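Local coordinates for entry-fusion complex associated protein OPG083 (Vaccinia virus, PDB 6CJ6) that forms part of the viral entry-fusion complex, which brings the virion core into the host cytoplasm by lipid mixing of the membranes and subsequent pore formation, at residues Ala48-Lys54 and Met135-Asn141; Cys107-Ala111 and Ala145-Gly150; Phe7-Tyr11 and Leu158-Val163. All blocks are in the same frame, centred on the assembly; numbering follows the deposited sequence.

Contact 1 is the hub of the three. Its centre lies about 18 Å from that of contact 2 and about 15 Å from that of contact 3, and it touches both. N141 OD1 of contact 1 meets N148 ND2 of contact 2 at 2.8 Å, a probable hydrogen bond, and one methanol sits against both contacts. Towards contact 3, Q138 O has Y11 OH as its partner, while L137 CD1 packs on Y11 CD2 at 3.5 Å. Contacts 2 and 3 lie on opposite sides of the chain's centre, their nearest atoms about 7 Å apart. Contact 2 also borders the pocket that holds 2-(2-methoxyethoxy)ethanol, through Y110, with N114, Q120 and K121 completing it.

Contact 1 (Ala48-Lys54 and Met135-Asn141); sequences ALRITNK and MLLQIVN. With PDO (1,3-propandiol), chain B; MOH (methanol), chain C.
A48 and L136 begin a run of six paired positions, ending at N53 and N141, in which strands 47-53 and 133-141 run parallel. Strand 133-141 is the middle strand of a three-stranded sheet, with 47-53 at its edge within this chain. The backbone bonds follow the parallel pattern: A48, R50 and T52 each give their N-H to the residue before their partner and their carbonyl to the one after, as in L137 N to A48 O at 2.7 Å. K54 N extends the pattern beyond the strand by binding N141 O.

On the face carrying L49, I51 and N53, L49 CD2 touches both L137 CB, straight across, and, obliquely, I139 CD1 at 3.7 Å. The opposite face carries A48, R50 and T52. There L136 has CG anti to its backbone N (chi1 176°), which swings CD1 towards R50 CG, 3.9 Å away, while R50 CB lies 3.7 Å from Q138 CG. The arginine then bends at chi2 and its guanidinium leads away from the neighbouring strand.

At the far end the amides of N53 and N141 meet with their planes almost perpendicular, 83° apart. N141 ND2 donates to N53 OD1 at 2.7 Å, nearly straight at 176° and within the plane of each amide. The same ND2 also binds I35 O, and G143 N binds N141 OD1, so the rotation of this buried amide is well fixed.

Further out, L49 packs on V40 and I124 and I139 on L122, all in the second sheet, whereas Q138 faces helix 10-24 at I15 and L19. At the outer strand, T52 OG1 donates weakly to a propanediol O1. That O1 also accepts from K54 NZ, at 3.2 Å.

Contact 2 (Cys107-Ala111 and Ala145-Gly150); sequences CNAYA and AEANCG. Unlike the reference sequence in segment 145-150: A147 (reference Arg). With PDO (1,3-propandiol), chain Y; MOH (methanol), chain C.
E146 OE1 receives a hydrogen bond from a water, 2.7 Å from the water oxygen, and the same water gives its other proton to N108 O, bridging helices 102-113 and 145-158. The second carboxylate oxygen, OE2, is bound to S144 OG, so the group is held from two ends. A bend at chi2 lays OE1 against A111 CB, at 3.3 Å. N108 crosses this chain at about a right angle, its OD1 3.2 Å from E146 CB; that is a van der Waals touch.

The covalent link lies one turn further along the second helix. C107 SG and C149 SG are joined at 2.0 Å in a disulfide with a left-handed twist (chi3 -74°). C149 holds its SG opposite the backbone N across the CA-CB bond (chi1 161°), reaching over to the other helix, and C107 CB settles 3.4 Å from E146 O. The Y110 ring flanks the bridge: its CE2 is 3.9 Å from C149 CB, and the sulfur of C149 stands oblique to the ring, 4.9 Å from its centroid.

The short helical segments pass 8.2 Å apart at 131°, with no direct hydrogen bond between them. Their connection therefore rests on one covalent bond, van der Waals contacts and a water bridge. The disulfide, formed by OPG088, ties the two helices covalently and would be expected to hold them together.

Contact 3 (Phe7-Tyr11 and Leu158-Val163); sequences FKTLY and LNKIYV. With EOH (ethanol), chain D.
F7 lays its ring beside that of Y162, with the planes only 8° from parallel but slid so far that they barely overlap. The centroids are 4.6 Å apart. F7 CE1 lies over the face of the Y162 ring, 3.4 Å from Y162 CE1, and Y162 CD1 lies over the face of the F7 ring. With CG of F7 trans to the backbone N (chi1 -175°), the ring reaches the loop that follows helix 145-158.

At K8 the backbone does the work. Its carbonyl O accepts from V163 N at 3.2 Å, and also abuts the edge of the Y162 ring, close to the ring plane.

T9 follows, bridged to Y162 and placed as the N-cap of helix 10-24. Its OG1 accepts a weak bond from Y11 N, and N12 OD1 in turn accepts from T9 N, the return half of a capping box. The side chain faces the type I turn from L158 to I161: CB lies 3.2 Å from I161 O, and CG2 3.5 Å from N159 O.

L10 gives its N-H to I161 O at 3.0 Å. Its two methyl branches divide the apolar neighbours, CD1 against I161 CG2 at 3.8 Å and CD2 towards V163 CG2. Y11 closes the segment with CB on L158 CB, 3.8 Å apart.

Two backbone bonds thus pin the chain's C-terminal loop to the start of helix 10-24, with leucine, isoleucine and valine filling in around them. N159 OD1 is buried beside T9 OG1 with no hydrogen-bond partner in the model, and so probably carries some desolvation cost.

Contact 1 (Ala48-Lys54 and Met135-Asn141)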
loop_
_atom_site.group_PDB
_atom_site.type_symbol
_atom_site.label_atom_id
_atom_site.label_comp_id
_atom_site.label_asym_id
_atom_site.label_seq_id
_atom_site.Cartn_x
_atom_site.Cartn_y
_atom_site.Cartn_z
ATOM N N ALA A 48 -1.096 -1.124 15.195
ATOM C CA ALA A 48 -1.591 -2.472 14.941
ATOM C C ALA A 48 -1.198 -2.836 13.516
ATOM O O ALA A 48 -1.742 -2.279 12.556
ATOM C CB ALA A 48 -3.106 -2.541 15.129
ATOM N N LEU A 49 -0.244 -3.751 13.379
ATOM C CA LEU A 49 0.219 -4.204 12.077
ATOM C C LEU A 49 -0.403 -5.553 11.746
ATOM O O LEU A 49 -0.493 -6.435 12.606
ATOM C CB LEU A 49 1.744 -4.326 12.055
ATOM C CG LEU A 49 2.555 -3.065 11.761
ATOM C CD1 LEU A 49 4.033 -3.326 11.975
ATOM C CD2 LEU A 49 2.304 -2.600 10.335
ATOM N N ARG A 50 -0.835 -5.706 10.496
ATOM C CA ARG A 50 -1.376 -6.962 9.981
ATOM C C ARG A 50 -0.578 -7.319 8.731
ATOM O O ARG A 50 -0.817 -6.761 7.655
ATOM C CB ARG A 50 -2.864 -6.834 9.672
ATOM C CG ARG A 50 -3.774 -7.158 10.843
ATOM C CD ARG A 50 -4.224 -8.612 10.808
ATOM N NE ARG A 50 -4.995 -8.974 11.994
ATOM C CZ ARG A 50 -5.842 -9.996 12.056
ATOM N NH1 ARG A 50 -6.044 -10.761 10.992
ATOM N NH2 ARG A 50 -6.498 -10.248 13.180
ATOM N N ILE A 51 0.368 -8.242 8.872
ATOM C CA ILE A 51 1.260 -8.626 7.784
ATOM C C ILE A 51 0.775 -9.953 7.220
ATOM O O ILE A 51 0.621 -10.932 7.960
ATOM C CB ILE A 51 2.715 -8.722 8.267
ATOM C CG1 ILE A 51 3.101 -7.447 9.019
ATOM C CG2 ILE A 51 3.651 -8.956 7.087
ATOM C CD1 ILE A 51 4.353 -7.580 9.850
ATOM N N THR A 52 0.526 -9.982 5.911
ATOM C CA THR A 52 0.046 -11.173 5.226
ATOM C C THR A 52 0.747 -11.299 3.882
ATOM O O THR A 52 1.136 -10.302 3.267
ATOM C CB THR A 52 -1.463 -11.103 4.961
ATOM O OG1 THR A 52 -1.756 -9.920 4.203
ATOM C CG2 THR A 52 -2.244 -11.083 6.269
ATOM N N ASN A 53 0.898 -12.538 3.429
ATOM C CA ASN A 53 1.427 -12.823 2.106
ATOM C C ASN A 53 0.279 -13.183 1.174
ATOM O O ASN A 53 -0.637 -13.919 1.550
ATOM C CB ASN A 53 2.440 -13.966 2.155
ATOM C CG ASN A 53 3.693 -13.599 2.925
ATOM O OD1 ASN A 53 4.656 -13.082 2.358
ATOM N ND2 ASN A 53 3.686 -13.861 4.225
ATOM N N LYS A 54 0.332 -12.645 -0.041
ATOM C CA LYS A 54 -0.689 -12.890 -1.050
ATOM C C LYS A 54 -0.071 -12.626 -2.412
ATOM O O LYS A 54 -0.556 -11.782 -3.174
ATOM C CB LYS A 54 -1.893 -11.974 -0.821
ATOM C CG LYS A 54 -3.243 -12.661 -0.948
ATOM C CD LYS A 54 -4.389 -11.739 -0.539
ATOM C CE LYS A 54 -4.591 -11.695 0.975
ATOM N NZ LYS A 54 -3.540 -10.927 1.704
ATOM N N MET A 135 -3.884 2.368 15.377
ATOM C CA MET A 135 -3.860 2.524 13.926
ATOM C C MET A 135 -3.635 1.152 13.302
ATOM O O MET A 135 -2.533 0.601 13.378
ATOM C CB MET A 135 -2.778 3.506 13.481
ATOM C CG MET A 135 -2.656 3.601 11.967
ATOM S SD MET A 135 -1.490 4.853 11.398
ATOM C CE MET A 135 -2.315 6.353 11.922
ATOM N N LEU A 136 -4.682 0.603 12.694
ATOM C CA LEU A 136 -4.543 -0.642 11.954
ATOM C C LEU A 136 -3.863 -0.366 10.620
ATOM O O LEU A 136 -4.273 0.527 9.873
ATOM C CB LEU A 136 -5.917 -1.268 11.719
ATOM C CG LEU A 136 -5.904 -2.539 10.869
ATOM C CD1 LEU A 136 -5.272 -3.689 11.643
ATOM C CD2 LEU A 136 -7.305 -2.898 10.399
ATOM N N LEU A 137 -2.818 -1.138 10.322
ATOM C CA LEU A 137 -2.006 -0.937 9.119
ATOM C C LEU A 137 -1.767 -2.307 8.486
ATOM O O LEU A 137 -0.788 -2.988 8.801
ATOM C CB LEU A 137 -0.701 -0.239 9.473
ATOM C CG LEU A 137 -0.141 0.725 8.433
ATOM C CD1 LEU A 137 -1.206 1.731 8.054
ATOM C CD2 LEU A 137 1.087 1.427 8.979
ATOM N N GLN A 138 -2.668 -2.707 7.592
ATOM C CA GLN A 138 -2.555 -3.988 6.906
ATOM C C GLN A 138 -1.518 -3.885 5.794
ATOM O O GLN A 138 -1.693 -3.116 4.843
ATOM C CB GLN A 138 -3.911 -4.387 6.333
ATOM C CG GLN A 138 -4.933 -4.742 7.390
ATOM C CD GLN A 138 -6.345 -4.453 6.946
ATOM O OE1 GLN A 138 -6.814 -3.316 7.032
ATOM N NE2 GLN A 138 -7.036 -5.479 6.464
ATOM N N ILE A 139 -0.443 -4.658 5.912
ATOM C CA ILE A 139 0.636 -4.686 4.931
ATOM C C ILE A 139 0.616 -6.053 4.261
ATOM O O ILE A 139 0.748 -7.084 4.934
ATOM C CB ILE A 139 2.001 -4.392 5.577
ATOM C CG1 ILE A 139 2.234 -2.884 5.692
ATOM C CG2 ILE A 139 3.128 -5.014 4.774
ATOM C CD1 ILE A 139 1.444 -2.205 6.779
ATOM N N VAL A 140 0.442 -6.068 2.942
ATOM C CA VAL A 140 0.337 -7.307 2.180
ATOM C C VAL A 140 1.555 -7.445 1.278
ATOM O O VAL A 140 1.889 -6.523 0.524
ATOM C CB VAL A 140 -0.981 -7.386 1.386
ATOM C CG1 VAL A 140 -1.191 -6.135 0.550
ATOM C CG2 VAL A 140 -1.001 -8.630 0.511
ATOM N N ASN A 141 2.225 -8.590 1.370
ATOM C CA ASN A 141 3.346 -8.912 0.498
ATOM C C ASN A 141 2.809 -9.594 -0.752
ATOM O O ASN A 141 2.115 -10.612 -0.656
ATOM C CB ASN A 141 4.312 -9.859 1.207
ATOM C CG ASN A 141 5.423 -10.343 0.293
ATOM O OD1 ASN A 141 5.923 -9.587 -0.543
ATOM N ND2 ASN A 141 5.803 -11.609 0.433
HETATM C C1 PDO B . -6.324 -10.370 4.915
HETATM O O1 PDO B . -5.071 -10.127 4.454
HETATM C C2 PDO B . -7.315 -10.848 3.947
HETATM C C3 PDO B . -8.458 -9.916 3.755
HETATM O O3 PDO B . -9.056 -9.867 4.963
HETATM C C MOH C . 1.481 -5.081 -3.372
HETATM O O MOH C . 2.540 -5.142 -2.439
#

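Contact 2 (Cys107-Ala111 and Ala145-Gly150)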
loop_
_atom_site.group_PDB
_atom_site.type_symbol
_atom_site.label_atom_id
_atom_site.label_comp_id
_atom_site.label_asym_id
_atom_site.label_seq_id
_atom_site.Cartn_x
_atom_site.Cartn_y
_atom_site.Cartn_z
ATOM N N CYS A 107 9.531 2.605 -8.735
ATOM C CA CYS A 107 9.737 1.375 -7.979
ATOM C C CYS A 107 10.531 0.352 -8.784
ATOM O O CYS A 107 11.468 -0.267 -8.264
ATOM C CB CYS A 107 8.395 0.795 -7.538
ATOM S SG CYS A 107 7.652 1.642 -6.134
ATOM N N ASN A 108 10.162 0.148 -10.056
ATOM C CA ASN A 108 10.911 -0.777 -10.901
ATOM C C ASN A 108 12.384 -0.388 -10.971
ATOM O O ASN A 108 13.266 -1.256 -10.974
ATOM C CB ASN A 108 10.314 -0.821 -12.311
ATOM C CG ASN A 108 9.004 -1.581 -12.388
ATOM O OD1 ASN A 108 8.617 -2.286 -11.462
ATOM N ND2 ASN A 108 8.321 -1.451 -13.522
ATOM N N ALA A 109 12.671 0.918 -11.018
ATOM C CA ALA A 109 14.058 1.372 -11.093
ATOM C C ALA A 109 14.781 1.162 -9.769
ATOM O O ALA A 109 15.976 0.851 -9.750
ATOM C CB ALA A 109 14.109 2.842 -11.502
ATOM N N TYR A 110 14.075 1.344 -8.653
ATOM C CA TYR A 110 14.676 1.085 -7.350
ATOM C C TYR A 110 15.063 -0.382 -7.216
ATOM O O TYR A 110 16.072 -0.715 -6.584
ATOM C CB TYR A 110 13.716 1.511 -6.242
ATOM C CG TYR A 110 13.635 0.563 -5.063
ATOM C CD1 TYR A 110 14.526 0.664 -4.002
ATOM C CD2 TYR A 110 12.654 -0.419 -5.005
ATOM C CE1 TYR A 110 14.448 -0.197 -2.921
ATOM C CE2 TYR A 110 12.571 -1.287 -3.933
ATOM C CZ TYR A 110 13.468 -1.172 -2.893
ATOM O OH TYR A 110 13.382 -2.034 -1.825
ATOM N N ALA A 111 14.281 -1.277 -7.824
ATOM C CA ALA A 111 14.548 -2.706 -7.697
ATOM C C ALA A 111 15.760 -3.132 -8.512
ATOM O O ALA A 111 16.410 -4.128 -8.176
ATOM C CB ALA A 111 13.311 -3.504 -8.102
ATOM N N ALA A 145 9.468 -7.163 -5.208
ATOM C CA ALA A 145 10.111 -6.017 -4.578
ATOM C C ALA A 145 9.551 -4.708 -5.120
ATOM O O ALA A 145 9.383 -3.739 -4.371
ATOM C CB ALA A 145 11.624 -6.084 -4.778
ATOM N N GLU A 146 9.247 -4.660 -6.418
ATOM C CA GLU A 146 8.751 -3.415 -6.998
ATOM C C GLU A 146 7.317 -3.133 -6.567
ATOM O O GLU A 146 6.958 -1.978 -6.307
ATOM C CB GLU A 146 8.908 -3.411 -8.525
ATOM C CG GLU A 146 8.706 -4.756 -9.209
ATOM C CD GLU A 146 9.939 -5.649 -9.149
ATOM O OE1 GLU A 146 10.982 -5.278 -9.727
ATOM O OE2 GLU A 146 9.867 -6.720 -8.514
ATOM N N ALA A 147 6.484 -4.173 -6.468
ATOM C CA ALA A 147 5.115 -3.969 -6.000
ATOM C C ALA A 147 5.082 -3.610 -4.519
ATOM O O ALA A 147 4.302 -2.745 -4.106
ATOM C CB ALA A 147 4.261 -5.204 -6.281
ATOM N N ASN A 148 5.915 -4.265 -3.704
ATOM C CA ASN A 148 6.013 -3.886 -2.296
ATOM C C ASN A 148 6.472 -2.439 -2.151
ATOM O O ASN A 148 6.043 -1.733 -1.230
ATOM C CB ASN A 148 6.974 -4.817 -1.558
ATOM C CG ASN A 148 6.400 -6.203 -1.333
ATOM O OD1 ASN A 148 5.193 -6.419 -1.443
ATOM N ND2 ASN A 148 7.267 -7.149 -0.993
ATOM N N CYS A 149 7.355 -1.987 -3.044
ATOM C CA CYS A 149 7.743 -0.580 -3.056
ATOM C C CYS A 149 6.545 0.318 -3.328
ATOM O O CYS A 149 6.427 1.404 -2.747
ATOM C CB CYS A 149 8.818 -0.345 -4.115
ATOM S SG CYS A 149 9.001 1.382 -4.622
ATOM N N GLY A 150 5.651 -0.113 -4.218
ATOM C CA GLY A 150 4.469 0.682 -4.500
ATOM C C GLY A 150 3.551 0.794 -3.300
ATOM O O GLY A 150 3.051 1.878 -2.989
HETATM C C1 PDO Y . 13.148 -1.219 -13.903
HETATM O O1 PDO Y . 13.351 -2.218 -14.908
HETATM C C2 PDO Y . 13.222 0.164 -14.539
HETATM C C3 PDO Y . 12.207 1.110 -13.908
HETATM O O3 PDO Y . 11.990 2.226 -14.779
HETATM C C MOH C . 1.481 -5.081 -3.372
HETATM O O MOH C . 2.540 -5.142 -2.439
HETATM O O HOH W 1 12.278 -3.795 -11.574
#

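Contact 3 (Phe7-Tyr11 and Leu158-Val163)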
loop_
_atom_site.group_PDB
_atom_site.type_symbol
_atom_site.label_atom_id
_atom_site.label_comp_id
_atom_site.label_asym_id
_atom_site.label_seq_id
_atom_site.Cartn_x
_atom_site.Cartn_y
_atom_site.Cartn_z
ATOM N N PHE A 7 -8.181 3.839 14.897
ATOM C CA PHE A 7 -7.927 5.199 14.424
ATOM C C PHE A 7 -7.758 5.097 12.909
ATOM O O PHE A 7 -6.657 4.883 12.401
ATOM C CB PHE A 7 -6.687 5.760 15.112
ATOM C CG PHE A 7 -6.396 7.195 14.779
ATOM C CD1 PHE A 7 -7.151 8.216 15.333
ATOM C CD2 PHE A 7 -5.352 7.526 13.930
ATOM C CE1 PHE A 7 -6.880 9.540 15.034
ATOM C CE2 PHE A 7 -5.076 8.846 13.627
ATOM C CZ PHE A 7 -5.841 9.855 14.178
ATOM N N LYS A 8 -8.865 5.246 12.185
ATOM C CA LYS A 8 -8.888 4.949 10.758
ATOM C C LYS A 8 -8.323 6.093 9.928
ATOM O O LYS A 8 -8.504 7.269 10.251
ATOM C CB LYS A 8 -10.312 4.640 10.299
ATOM C CG LYS A 8 -10.720 3.200 10.522
ATOM C CD LYS A 8 -12.163 2.965 10.135
ATOM C CE LYS A 8 -12.553 1.532 10.413
ATOM N NZ LYS A 8 -14.012 1.333 10.260
ATOM N N THR A 9 -7.636 5.730 8.847
ATOM C CA THR A 9 -7.083 6.667 7.881
ATOM C C THR A 9 -7.521 6.242 6.486
ATOM O O THR A 9 -8.240 5.254 6.309
ATOM C CB THR A 9 -5.552 6.702 7.948
ATOM O OG1 THR A 9 -5.026 5.495 7.384
ATOM C CG2 THR A 9 -5.073 6.842 9.387
ATOM N N LEU A 10 -7.067 6.995 5.479
ATOM C CA LEU A 10 -7.405 6.661 4.099
ATOM C C LEU A 10 -6.772 5.349 3.654
ATOM O O LEU A 10 -7.340 4.652 2.806
ATOM C CB LEU A 10 -6.995 7.789 3.155
ATOM C CG LEU A 10 -8.069 8.833 2.859
ATOM C CD1 LEU A 10 -7.593 9.788 1.779
ATOM C CD2 LEU A 10 -9.356 8.146 2.444
ATOM N N TYR A 11 -5.603 4.996 4.198
ATOM C CA TYR A 11 -4.983 3.735 3.808
ATOM C C TYR A 11 -5.870 2.546 4.150
ATOM O O TYR A 11 -5.852 1.536 3.437
ATOM C CB TYR A 11 -3.595 3.585 4.433
ATOM C CG TYR A 11 -2.940 2.263 4.093
ATOM C CD1 TYR A 11 -2.425 2.027 2.825
ATOM C CD2 TYR A 11 -2.855 1.244 5.034
ATOM C CE1 TYR A 11 -1.840 0.816 2.505
ATOM C CE2 TYR A 11 -2.264 0.033 4.727
ATOM C CZ TYR A 11 -1.756 -0.175 3.462
ATOM O OH TYR A 11 -1.169 -1.379 3.152
ATOM N N LEU A 158 -0.996 7.841 2.345
ATOM C CA LEU A 158 -2.382 7.728 2.786
ATOM C C LEU A 158 -2.504 7.545 4.294
ATOM O O LEU A 158 -3.578 7.799 4.850
ATOM C CB LEU A 158 -3.081 6.567 2.074
ATOM C CG LEU A 158 -3.264 6.621 0.556
ATOM C CD1 LEU A 158 -4.113 5.453 0.103
ATOM C CD2 LEU A 158 -3.902 7.919 0.125
ATOM N N ASN A 159 -1.436 7.107 4.965
ATOM C CA ASN A 159 -1.487 6.896 6.407
ATOM C C ASN A 159 -1.585 8.200 7.180
ATOM O O ASN A 159 -2.013 8.189 8.339
ATOM C CB ASN A 159 -0.229 6.167 6.868
ATOM C CG ASN A 159 -0.473 5.308 8.070
ATOM O OD1 ASN A 159 -1.600 4.874 8.310
ATOM N ND2 ASN A 159 0.579 5.051 8.839
ATOM N N LYS A 160 -1.181 9.312 6.576
ATOM C CA LYS A 160 -1.181 10.604 7.238
ATOM C C LYS A 160 -2.521 11.322 7.143
ATOM O O LYS A 160 -2.673 12.389 7.743
ATOM C CB LYS A 160 -0.082 11.493 6.645
ATOM C CG LYS A 160 1.326 10.924 6.755
ATOM C CD LYS A 160 2.299 11.745 5.920
ATOM C CE LYS A 160 3.734 11.282 6.105
ATOM N NZ LYS A 160 4.661 11.975 5.162
ATOM N N ILE A 161 -3.495 10.769 6.423
ATOM C CA ILE A 161 -4.761 11.444 6.154
ATOM C C ILE A 161 -5.850 10.778 6.981
ATOM O O ILE A 161 -6.172 9.604 6.767
ATOM C CB ILE A 161 -5.104 11.427 4.658
ATOM C CG1 ILE A 161 -3.939 11.996 3.848
ATOM C CG2 ILE A 161 -6.371 12.222 4.396
ATOM C CD1 ILE A 161 -4.173 11.969 2.357
ATOM N N TYR A 162 -6.431 11.537 7.904
ATOM C CA TYR A 162 -7.323 10.998 8.921
ATOM C C TYR A 162 -8.767 10.992 8.435
ATOM O O TYR A 162 -9.232 11.949 7.808
ATOM C CB TYR A 162 -7.194 11.832 10.200
ATOM C CG TYR A 162 -8.199 11.526 11.288
ATOM C CD1 TYR A 162 -8.441 10.220 11.696
ATOM C CD2 TYR A 162 -8.878 12.551 11.934
ATOM C CE1 TYR A 162 -9.356 9.943 12.698
ATOM C CE2 TYR A 162 -9.788 12.284 12.939
ATOM C CZ TYR A 162 -10.024 10.980 13.318
ATOM O OH TYR A 162 -10.932 10.714 14.318
ATOM N N VAL A 163 -9.465 9.902 8.721
ATOM C CA VAL A 163 -10.870 9.715 8.374
ATOM C C VAL A 163 -11.680 9.792 9.663
ATOM O O VAL A 163 -11.487 8.957 10.558
ATOM C CB VAL A 163 -11.102 8.374 7.658
ATOM C CG1 VAL A 163 -12.585 8.161 7.383
ATOM C CG2 VAL A 163 -10.307 8.320 6.366
HETATM C C1 EOH D . 7.291 10.875 2.590
HETATM C C2 EOH D . 8.580 10.217 2.611
HETATM O O EOH D . 6.219 9.974 2.808
#